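Local coordinates for protein glutathione transferase (Phanerochaete chrysosporium, PDB 4F0C) that probably catalyses glutathione-dependent transfer reactions as a Ure2p-class glutathione transferase, and binds oxidized glutathione disulfide, at residues Gln6-Asn11 / Glu33-Asn38; Phe91-Phe96 / Leu161-Leu166; Ser153-Arg158 / Val200-Thr205. All blocks are in the same frame, centred on the assembly; numbering follows the deposited sequence.

Contact 1 of 3, residues Gln6-Asn11 / Glu33-Asn38. With SO4 (sulfate ion), chain D.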
loop_
_atom_site.group_PDB
_atom_site.type_symbol
_atom_site.label_atom_id
_atom_site.label_comp_id
_atom_site.label_asym_id
_atom_site.label_seq_id
_atom_site.Cartn_x
_atom_site.Cartn_y
_atom_site.Cartn_z
ATOM N N GLN A 6 -8.168 -17.601 19.746
ATOM C CA GLN A 6 -8.238 -17.862 18.328
ATOM C C GLN A 6 -7.011 -17.400 17.558
ATOM O O GLN A 6 -6.523 -18.119 16.707
ATOM C CB GLN A 6 -9.477 -17.241 17.677
ATOM C CG GLN A 6 -9.508 -17.509 16.144
ATOM C CD GLN A 6 -10.889 -17.326 15.540
ATOM O OE1 GLN A 6 -11.803 -16.831 16.206
ATOM N NE2 GLN A 6 -11.051 -17.728 14.272
ATOM N N PHE A 7 -6.557 -16.178 17.828
ATOM C CA PHE A 7 -5.511 -15.552 17.027
ATOM C C PHE A 7 -4.288 -15.261 17.862
ATOM O O PHE A 7 -4.399 -14.963 19.062
ATOM C CB PHE A 7 -6.012 -14.210 16.442
ATOM C CG PHE A 7 -7.223 -14.352 15.548
ATOM C CD1 PHE A 7 -7.095 -14.848 14.245
ATOM C CD2 PHE A 7 -8.488 -14.015 16.027
ATOM C CE1 PHE A 7 -8.231 -14.954 13.393
ATOM C CE2 PHE A 7 -9.612 -14.121 15.226
ATOM C CZ PHE A 7 -9.495 -14.609 13.890
ATOM N N THR A 8 -3.124 -15.347 17.222
ATOM C CA THR A 8 -1.927 -14.685 17.736
ATOM C C THR A 8 -1.691 -13.485 16.842
ATOM O O THR A 8 -1.561 -13.622 15.605
ATOM C CB THR A 8 -0.668 -15.574 17.702
ATOM O OG1 THR A 8 -0.866 -16.696 18.549
ATOM C CG2 THR A 8 0.573 -14.810 18.187
ATOM N N LEU A 9 -1.661 -12.307 17.457
ATOM C CA LEU A 9 -1.307 -11.087 16.740
ATOM C C LEU A 9 0.119 -10.699 17.117
ATOM O O LEU A 9 0.400 -10.402 18.276
ATOM C CB LEU A 9 -2.261 -9.930 17.108
ATOM C CG LEU A 9 -1.903 -8.542 16.532
ATOM C CD1 LEU A 9 -1.846 -8.526 14.987
ATOM C CD2 LEU A 9 -2.890 -7.443 17.050
ATOM N N PHE A 10 1.023 -10.696 16.145
ATOM C CA PHE A 10 2.353 -10.189 16.390
ATOM C C PHE A 10 2.280 -8.676 16.209
ATOM O O PHE A 10 1.910 -8.177 15.145
ATOM C CB PHE A 10 3.374 -10.825 15.438
ATOM C CG PHE A 10 3.550 -12.315 15.649
ATOM C CD1 PHE A 10 4.363 -12.790 16.671
ATOM C CD2 PHE A 10 2.903 -13.231 14.825
ATOM C CE1 PHE A 10 4.551 -14.149 16.868
ATOM C CE2 PHE A 10 3.091 -14.608 15.009
ATOM C CZ PHE A 10 3.902 -15.058 16.048
ATOM N N ASN A 11 2.588 -7.968 17.288
ATOM C CA ASN A 11 2.390 -6.540 17.354
ATOM C C ASN A 11 3.684 -5.867 17.837
ATOM O O ASN A 11 4.705 -6.529 18.084
ATOM C CB ASN A 11 1.196 -6.262 18.307
ATOM C CG ASN A 11 0.499 -4.923 18.033
ATOM O OD1 ASN A 11 0.968 -4.120 17.232
ATOM N ND2 ASN A 11 -0.620 -4.686 18.706
ATOM N N GLU A 33 -4.273 -13.488 21.524
ATOM C CA GLU A 33 -3.124 -13.141 22.345
ATOM C C GLU A 33 -2.268 -12.175 21.526
ATOM O O GLU A 33 -2.294 -12.185 20.281
ATOM C CB GLU A 33 -2.312 -14.368 22.731
ATOM C CG GLU A 33 -1.660 -15.021 21.565
ATOM C CD GLU A 33 -0.515 -15.963 21.954
ATOM O OE1 GLU A 33 -0.003 -16.636 21.045
ATOM O OE2 GLU A 33 -0.120 -16.028 23.138
ATOM N N THR A 34 -1.540 -11.323 22.230
ATOM C CA THR A 34 -0.641 -10.370 21.592
ATOM C C THR A 34 0.772 -10.723 21.956
ATOM O O THR A 34 1.088 -10.890 23.119
ATOM C CB THR A 34 -0.943 -8.931 22.016
ATOM O OG1 THR A 34 -2.256 -8.597 21.565
ATOM C CG2 THR A 34 0.047 -7.956 21.358
ATOM N N VAL A 35 1.611 -10.854 20.933
ATOM C CA VAL A 35 3.032 -11.084 21.128
ATOM C C VAL A 35 3.789 -9.874 20.585
ATOM O O VAL A 35 3.721 -9.580 19.379
ATOM C CB VAL A 35 3.501 -12.334 20.362
ATOM C CG1 VAL A 35 5.025 -12.481 20.504
ATOM C CG2 VAL A 35 2.766 -13.596 20.860
ATOM N N TYR A 36 4.478 -9.156 21.464
ATOM C CA TYR A 36 5.299 -8.037 21.029
ATOM C C TYR A 36 6.663 -8.533 20.570
ATOM O O TYR A 36 7.437 -9.102 21.348
ATOM C CB TYR A 36 5.446 -6.988 22.133
ATOM C CG TYR A 36 4.136 -6.346 22.524
ATOM C CD1 TYR A 36 3.397 -5.594 21.600
ATOM C CD2 TYR A 36 3.631 -6.488 23.822
ATOM C CE1 TYR A 36 2.176 -5.007 21.963
ATOM C CE2 TYR A 36 2.425 -5.906 24.190
ATOM C CZ TYR A 36 1.707 -5.167 23.267
ATOM O OH TYR A 36 0.514 -4.600 23.654
ATOM N N VAL A 37 6.937 -8.306 19.295
ATOM C CA VAL A 37 8.182 -8.709 18.668
ATOM C C VAL A 37 9.167 -7.608 18.972
ATOM O O VAL A 37 8.872 -6.423 18.795
ATOM C CB VAL A 37 7.997 -8.828 17.150
ATOM C CG1 VAL A 37 9.292 -9.268 16.492
ATOM C CG2 VAL A 37 6.874 -9.806 16.841
ATOM N N ASN A 38 10.334 -7.967 19.465
ATOM C CA ASN A 38 11.259 -6.918 19.836
ATOM C C ASN A 38 12.248 -6.543 18.728
ATOM O O ASN A 38 13.190 -7.276 18.411
ATOM C CB ASN A 38 11.941 -7.230 21.155
ATOM C CG ASN A 38 13.363 -6.783 21.169
ATOM O OD1 ASN A 38 14.258 -7.603 21.045
ATOM N ND2 ASN A 38 13.586 -5.474 21.242
HETATM S S SO4 D . -2.732 -11.926 26.028
HETATM O O1 SO4 D . -2.215 -11.119 24.922
HETATM O O2 SO4 D . -1.579 -12.475 26.728
HETATM O O3 SO4 D . -3.502 -11.072 26.930
HETATM O O4 SO4 D . -3.591 -13.026 25.597
HETATM O O HOH W 1 -2.451 -6.054 20.507
#
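The F10 ring has V35 CB, 3.8 Å from its CD1, and V37 CG2 set obliquely to it, while T8 CG2 lies over one face, offset toward the rim. The Y36 ring carries T34 CG2 over one face, and the backbone of N11 meets its edge. Both belong to the parallel pair of the beta-alpha-beta unit in the thioredoxin-like domain: strands 7-11 and 33-36, their axes 4.6 Å apart at closest and 28° from parallel. Alternating bonds fix the register, from E33 N to F7 O through L9 N to E33 O, straight at 179°, and on to V37 N with N11 O. T8, E33, F10 and V35 share one sheet face, which F49 and Y52 cover around F10; L9, T34, N11 and Y36 share the other, where W19 of helix 18-28 packs. There a water links N11 ND2 to T34 OG1. Sulfate, probably from the crystallisation liquor, accepts a bond from T34 N through O1. E33 CG sits between its own backbone N and carbonyl carbon (chi1 66°), and the chain then runs extended alongside T8. T8 OG1, also bonded to H64 NE2, donates to the anti lone pair of E33 OE1 at 2.6 Å.

Contact 2 of 3, residues Phe91-Phe96 / Leu161-Leu166; sequences FSVSTF and LVADKL. With SO4 (sulfate ion), chain F.
Two interhelical loops of the GST fold meet here: the loop 91-96, leading into helix 96-126, and the loop 161-166, between helices 134-155 and 168-172 of the all-helical part. Neither holds regular structure; their touching parts run in nearly opposite directions, 167° apart. The buried end is apolar. L166 CD2 comes to the edge of the F91 ring, near its plane, 3.7 Å from CE1, and the two side chains lie side by side and point the same way. R210 touches both residues. Farther along, V93 CG1 meets A163 CB at 3.9 Å, and the valine side chain lies obliquely across that of K165, near its CD. That lysine carries the polar part of the contact. Its chain, already heading for 91-96, bends at chi3 (-78°), and NZ ends at S92 O, 3.0 Å away, while also bonding H89 O, so two backbone carbonyls grip one charge. D86 OD2 holds both F91 N and S92 OG, tying the first loop to the end of helix 74-85. A water also accepts from K165 NZ, at 3.0 Å. The lysine nitrogen meets S92 O nearly along the carbonyl bond, with a C=O...NZ angle of 170°.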
loop_
_atom_site.group_PDB
_atom_site.type_symbol
_atom_site.label_atom_id
_atom_site.label_comp_id
_atom_site.label_asym_id
_atom_site.label_seq_id
_atom_site.Cartn_x
_atom_site.Cartn_y
_atom_site.Cartn_z
ATOM N N PHE A 91 -18.532 -4.345 9.872
ATOM C CA PHE A 91 -17.371 -3.486 9.587
ATOM C C PHE A 91 -16.884 -3.701 8.178
ATOM O O PHE A 91 -15.692 -3.536 7.901
ATOM C CB PHE A 91 -16.238 -3.780 10.595
ATOM C CG PHE A 91 -16.674 -3.596 12.019
ATOM C CD1 PHE A 91 -16.827 -2.326 12.542
ATOM C CD2 PHE A 91 -17.016 -4.686 12.801
ATOM C CE1 PHE A 91 -17.276 -2.132 13.844
ATOM C CE2 PHE A 91 -17.469 -4.496 14.107
ATOM C CZ PHE A 91 -17.608 -3.218 14.614
ATOM N N SER A 92 -17.798 -4.103 7.286
ATOM C CA SER A 92 -17.403 -4.468 5.911
ATOM C C SER A 92 -18.670 -4.454 5.048
ATOM O O SER A 92 -19.751 -4.040 5.519
ATOM C CB SER A 92 -16.708 -5.853 5.884
ATOM O OG SER A 92 -17.607 -6.868 6.363
ATOM N N VAL A 93 -18.550 -4.880 3.798
ATOM C CA VAL A 93 -19.630 -4.712 2.823
ATOM C C VAL A 93 -19.908 -5.994 2.051
ATOM O O VAL A 93 -19.054 -6.885 1.994
ATOM C CB VAL A 93 -19.322 -3.544 1.826
ATOM C CG1 VAL A 93 -19.388 -2.199 2.553
ATOM C CG2 VAL A 93 -17.951 -3.697 1.159
ATOM N N SER A 94 -21.081 -6.079 1.431
ATOM C CA SER A 94 -21.464 -7.328 0.759
ATOM C C SER A 94 -21.364 -7.302 -0.782
ATOM O O SER A 94 -20.948 -8.289 -1.390
ATOM C CB SER A 94 -22.859 -7.780 1.203
ATOM O OG SER A 94 -23.777 -6.754 0.960
ATOM N N THR A 95 -21.694 -6.182 -1.409
ATOM C CA THR A 95 -21.755 -6.158 -2.880
ATOM C C THR A 95 -20.375 -5.993 -3.502
ATOM O O THR A 95 -19.467 -5.425 -2.885
ATOM C CB THR A 95 -22.655 -5.028 -3.435
ATOM O OG1 THR A 95 -22.035 -3.755 -3.228
ATOM C CG2 THR A 95 -24.061 -5.034 -2.790
ATOM N N PHE A 96 -20.226 -6.459 -4.741
ATOM C CA PHE A 96 -18.951 -6.277 -5.438
ATOM C C PHE A 96 -18.544 -4.806 -5.528
ATOM O O PHE A 96 -17.398 -4.447 -5.190
ATOM C CB PHE A 96 -18.964 -6.865 -6.853
ATOM C CG PHE A 96 -17.754 -6.477 -7.630
ATOM C CD1 PHE A 96 -16.523 -7.038 -7.326
ATOM C CD2 PHE A 96 -17.815 -5.472 -8.576
ATOM C CE1 PHE A 96 -15.368 -6.654 -8.007
ATOM C CE2 PHE A 96 -16.668 -5.090 -9.262
ATOM C CZ PHE A 96 -15.441 -5.689 -8.970
ATOM N N LEU A 161 -16.110 6.426 4.604
ATOM C CA LEU A 161 -15.506 6.359 3.263
ATOM C C LEU A 161 -16.319 5.568 2.240
ATOM O O LEU A 161 -16.388 5.960 1.087
ATOM C CB LEU A 161 -14.087 5.774 3.331
ATOM C CG LEU A 161 -13.132 6.745 4.032
ATOM C CD1 LEU A 161 -11.781 6.054 4.314
ATOM C CD2 LEU A 161 -12.921 8.007 3.201
ATOM N N VAL A 162 -16.940 4.465 2.656
ATOM C CA VAL A 162 -17.633 3.607 1.685
ATOM C C VAL A 162 -18.992 3.222 2.159
ATOM O O VAL A 162 -19.168 2.907 3.335
ATOM C CB VAL A 162 -16.847 2.283 1.433
ATOM C CG1 VAL A 162 -17.502 1.494 0.292
ATOM C CG2 VAL A 162 -15.353 2.622 1.090
ATOM N N ALA A 163 -19.963 3.256 1.245
ATOM C CA ALA A 163 -21.289 2.697 1.500
ATOM C C ALA A 163 -22.035 3.332 2.674
ATOM O O ALA A 163 -22.967 2.722 3.207
ATOM C CB ALA A 163 -21.203 1.167 1.694
ATOM N N ASP A 164 -21.616 4.526 3.075
ATOM C CA ASP A 164 -22.266 5.269 4.160
ATOM C C ASP A 164 -22.378 4.428 5.436
ATOM O O ASP A 164 -23.355 4.538 6.183
ATOM C CB ASP A 164 -23.660 5.784 3.731
ATOM C CG ASP A 164 -23.576 6.967 2.775
ATOM O OD1 ASP A 164 -22.487 7.573 2.619
ATOM O OD2 ASP A 164 -24.623 7.324 2.199
ATOM N N LYS A 165 -21.375 3.587 5.679
ATOM C CA LYS A 165 -21.335 2.840 6.920
ATOM C C LYS A 165 -19.884 2.683 7.351
ATOM O O LYS A 165 -18.964 2.656 6.534
ATOM C CB LYS A 165 -21.988 1.466 6.732
ATOM C CG LYS A 165 -21.296 0.614 5.666
ATOM C CD LYS A 165 -22.048 -0.709 5.353
ATOM C CE LYS A 165 -21.793 -1.770 6.420
ATOM N NZ LYS A 165 -22.526 -3.025 6.143
ATOM N N LEU A 166 -19.681 2.566 8.655
ATOM C CA LEU A 166 -18.343 2.333 9.171
ATOM C C LEU A 166 -17.806 1.006 8.627
ATOM O O LEU A 166 -18.501 -0.010 8.703
ATOM C CB LEU A 166 -18.417 2.271 10.704
ATOM C CG LEU A 166 -17.177 1.715 11.396
ATOM C CD1 LEU A 166 -16.046 2.705 11.263
ATOM C CD2 LEU A 166 -17.500 1.448 12.892
HETATM S S SO4 F . -22.635 -8.482 -6.029
HETATM O O1 SO4 F . -22.765 -9.204 -7.292
HETATM O O2 SO4 F . -21.516 -9.055 -5.287
HETATM O O3 SO4 F . -22.411 -7.070 -6.319
HETATM O O4 SO4 F . -23.856 -8.617 -5.244
HETATM O O HOH W 2 -22.872 -4.027 3.378
#

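Contact 3 of 3, residues Ser153-Arg158 / Val200-Thr205. With SO4 (sulfate ion), chain C.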
loop_
_atom_site.group_PDB
_atom_site.type_symbol
_atom_site.label_atom_id
_atom_site.label_comp_id
_atom_site.label_asym_id
_atom_site.label_seq_id
_atom_site.Cartn_x
_atom_site.Cartn_y
_atom_site.Cartn_z
ATOM N N SER A 153 -11.684 16.559 1.591
ATOM C CA SER A 153 -12.446 16.780 0.365
ATOM C C SER A 153 -13.573 15.764 0.199
ATOM O O SER A 153 -14.595 16.087 -0.401
ATOM C CB SER A 153 -11.545 16.780 -0.887
ATOM O OG SER A 153 -11.104 15.457 -1.232
ATOM N N VAL A 154 -13.406 14.558 0.735
ATOM C CA VAL A 154 -14.505 13.583 0.651
ATOM C C VAL A 154 -15.379 13.526 1.906
ATOM O O VAL A 154 -16.599 13.405 1.786
ATOM C CB VAL A 154 -14.045 12.126 0.231
ATOM C CG1 VAL A 154 -13.137 12.171 -0.981
ATOM C CG2 VAL A 154 -13.365 11.397 1.364
ATOM N N LEU A 155 -14.773 13.628 3.093
ATOM C CA LEU A 155 -15.535 13.510 4.351
ATOM C C LEU A 155 -16.436 14.712 4.620
ATOM O O LEU A 155 -17.300 14.672 5.505
ATOM C CB LEU A 155 -14.586 13.262 5.531
ATOM C CG LEU A 155 -13.908 11.877 5.417
ATOM C CD1 LEU A 155 -12.753 11.796 6.392
ATOM C CD2 LEU A 155 -14.932 10.776 5.693
ATOM N N SER A 156 -16.248 15.803 3.882
ATOM C CA SER A 156 -17.190 16.916 4.051
ATOM C C SER A 156 -18.518 16.574 3.384
ATOM O O SER A 156 -19.488 17.286 3.552
ATOM C CB SER A 156 -16.630 18.213 3.442
ATOM O OG SER A 156 -16.324 17.995 2.069
ATOM N N GLN A 157 -18.561 15.494 2.609
ATOM C CA GLN A 157 -19.762 15.152 1.868
ATOM C C GLN A 157 -20.161 13.697 2.055
ATOM O O GLN A 157 -21.092 13.239 1.420
ATOM C CB GLN A 157 -19.535 15.414 0.375
ATOM C CG GLN A 157 -19.293 16.885 0.092
ATOM C CD GLN A 157 -19.446 17.225 -1.358
ATOM O OE1 GLN A 157 -19.017 16.474 -2.235
ATOM N NE2 GLN A 157 -20.064 18.365 -1.630
ATOM N N ARG A 158 -19.448 12.961 2.896
ATOM C CA ARG A 158 -19.886 11.604 3.234
ATOM C C ARG A 158 -19.517 11.342 4.679
ATOM O O ARG A 158 -18.515 11.876 5.157
ATOM C CB ARG A 158 -19.242 10.525 2.323
ATOM C CG ARG A 158 -17.724 10.402 2.458
ATOM C CD ARG A 158 -17.149 9.366 1.442
ATOM N NE ARG A 158 -17.141 9.902 0.056
ATOM C CZ ARG A 158 -16.491 9.319 -0.957
ATOM N NH1 ARG A 158 -15.815 8.189 -0.738
ATOM N NH2 ARG A 158 -16.495 9.872 -2.178
ATOM N N VAL A 200 -12.332 15.840 8.639
ATOM C CA VAL A 200 -11.436 14.773 9.088
ATOM C C VAL A 200 -11.476 14.685 10.614
ATOM O O VAL A 200 -11.466 13.585 11.176
ATOM C CB VAL A 200 -9.977 14.978 8.594
ATOM C CG1 VAL A 200 -9.105 13.772 9.004
ATOM C CG2 VAL A 200 -9.963 15.156 7.047
ATOM N N HIS A 201 -11.533 15.840 11.283
ATOM C CA HIS A 201 -11.613 15.834 12.746
ATOM C C HIS A 201 -12.902 15.162 13.231
ATOM O O HIS A 201 -12.878 14.404 14.207
ATOM C CB HIS A 201 -11.515 17.256 13.300
ATOM C CG HIS A 201 -11.760 17.357 14.783
ATOM N ND1 HIS A 201 -12.975 17.738 15.315
ATOM C CD2 HIS A 201 -10.935 17.153 15.839
ATOM C CE1 HIS A 201 -12.893 17.745 16.636
ATOM N NE2 HIS A 201 -11.665 17.405 16.980
ATOM N N ARG A 202 -14.025 15.475 12.577
ATOM C CA ARG A 202 -15.325 14.882 12.948
ATOM C C ARG A 202 -15.265 13.361 12.870
ATOM O O ARG A 202 -15.667 12.643 13.796
ATOM C CB ARG A 202 -16.407 15.370 11.983
ATOM C CG ARG A 202 -17.800 14.799 12.223
ATOM C CD ARG A 202 -18.644 14.840 10.934
ATOM N NE ARG A 202 -18.276 13.788 9.991
ATOM C CZ ARG A 202 -17.946 13.999 8.714
ATOM N NH1 ARG A 202 -17.937 15.247 8.212
ATOM N NH2 ARG A 202 -17.653 12.963 7.930
ATOM N N TRP A 203 -14.758 12.875 11.741
ATOM C CA TRP A 203 -14.690 11.440 11.463
ATOM C C TRP A 203 -13.704 10.745 12.384
ATOM O O TRP A 203 -14.010 9.694 12.976
ATOM C CB TRP A 203 -14.282 11.303 10.004
ATOM C CG TRP A 203 -13.813 9.981 9.404
ATOM C CD1 TRP A 203 -14.588 8.940 8.996
ATOM C CD2 TRP A 203 -12.478 9.684 8.975
ATOM N NE1 TRP A 203 -13.812 7.982 8.364
ATOM C CE2 TRP A 203 -12.513 8.431 8.324
ATOM C CE3 TRP A 203 -11.248 10.365 9.079
ATOM C CZ2 TRP A 203 -11.365 7.830 7.794
ATOM C CZ3 TRP A 203 -10.109 9.770 8.548
ATOM C CH2 TRP A 203 -10.177 8.515 7.914
ATOM N N HIS A 204 -12.515 11.322 12.515
ATOM C CA HIS A 204 -11.501 10.752 13.418
ATOM C C HIS A 204 -12.036 10.709 14.842
ATOM O O HIS A 204 -11.869 9.725 15.555
ATOM C CB HIS A 204 -10.210 11.572 13.368
ATOM C CG HIS A 204 -9.099 10.995 14.190
ATOM N ND1 HIS A 204 -8.386 9.882 13.796
ATOM C CD2 HIS A 204 -8.577 11.377 15.380
ATOM C CE1 HIS A 204 -7.479 9.596 14.719
ATOM N NE2 HIS A 204 -7.569 10.491 15.686
ATOM N N THR A 205 -12.706 11.773 15.277
ATOM C CA THR A 205 -13.196 11.803 16.652
ATOM C C THR A 205 -14.266 10.751 16.864
ATOM O O THR A 205 -14.326 10.114 17.921
ATOM C CB THR A 205 -13.729 13.220 17.034
ATOM O OG1 THR A 205 -12.646 14.143 16.923
ATOM C CG2 THR A 205 -14.313 13.254 18.473
HETATM S S SO4 C . -14.728 7.165 -4.162
HETATM O O1 SO4 C . -13.342 7.029 -4.633
HETATM O O2 SO4 C . -15.634 6.452 -5.036
HETATM O O3 SO4 C . -15.000 6.508 -2.862
HETATM O O4 SO4 C . -14.994 8.573 -4.069
#
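The carbonyl oxygen L155 O is gripped by both terminal nitrogens of R202, NH1 at 2.8 Å and NH2 at 3.0 Å, an end-on pair of bonds to one atom. That oxygen lies within 3° of the guanidinium plane, so the group meets it edge-on, although NH1 is tilted from the carbonyl plane. The contact joins the C-terminal end of helix 134-155 to helix 198-209 in the all-helical domain of the GST fold. A positive group near this C-terminal end would be expected to interact well with the helix dipole. R202 reaches it by leaving its backbone with CG anti to N (chi1 178°) and bending at chi3; NH2 also makes weak bonds to R158 O and Q159 O, so the arginine spans the backbone from L155 to Q159.

The same leucine, L155, also lies across the indole of W203. Its CD1 sits over one face, 3.7 Å from the centroid of the six-membered ring, a CH-pi contact, while L155 CD2 lies nearer the five-membered ring, 3.8 Å from W203 CD1. The indole NE1 is bonded to D170 OD1, which holds the ring's rotation, and L151 packs on W203 as well. The R158 guanidinium, whose NH1 also bonds L161 O, leads away to a sulfate, probably from the crystallisation liquor, which is also hydrogen-bonded to W72 NE1 of the second subunit. R158 NH2 reaches sulfate O4 at 2.7 Å, nearly straight at 172°.

In the fold
From the N terminus, contact 1 comes first: it closes the short loop around helix 18-28 and completes the beta-alpha-beta unit before the other two contacts open. Contact 2 then joins the loop leading into helix 96-126 to the one after helix 134-155, closing 64 mostly helical residues. Contact 3, joining helix 134-155 to helix 198-209, opens within that span and closes beyond it, so contacts 2 and 3 cross along the chain. They also touch in space, with L161 packing on V154, L155 and W203, and their centres are 16 Å apart. Contact 1, in the thioredoxin-like domain, lies across the chain's centre from contact 3, in the helical domain; their centres are about 32 Å apart.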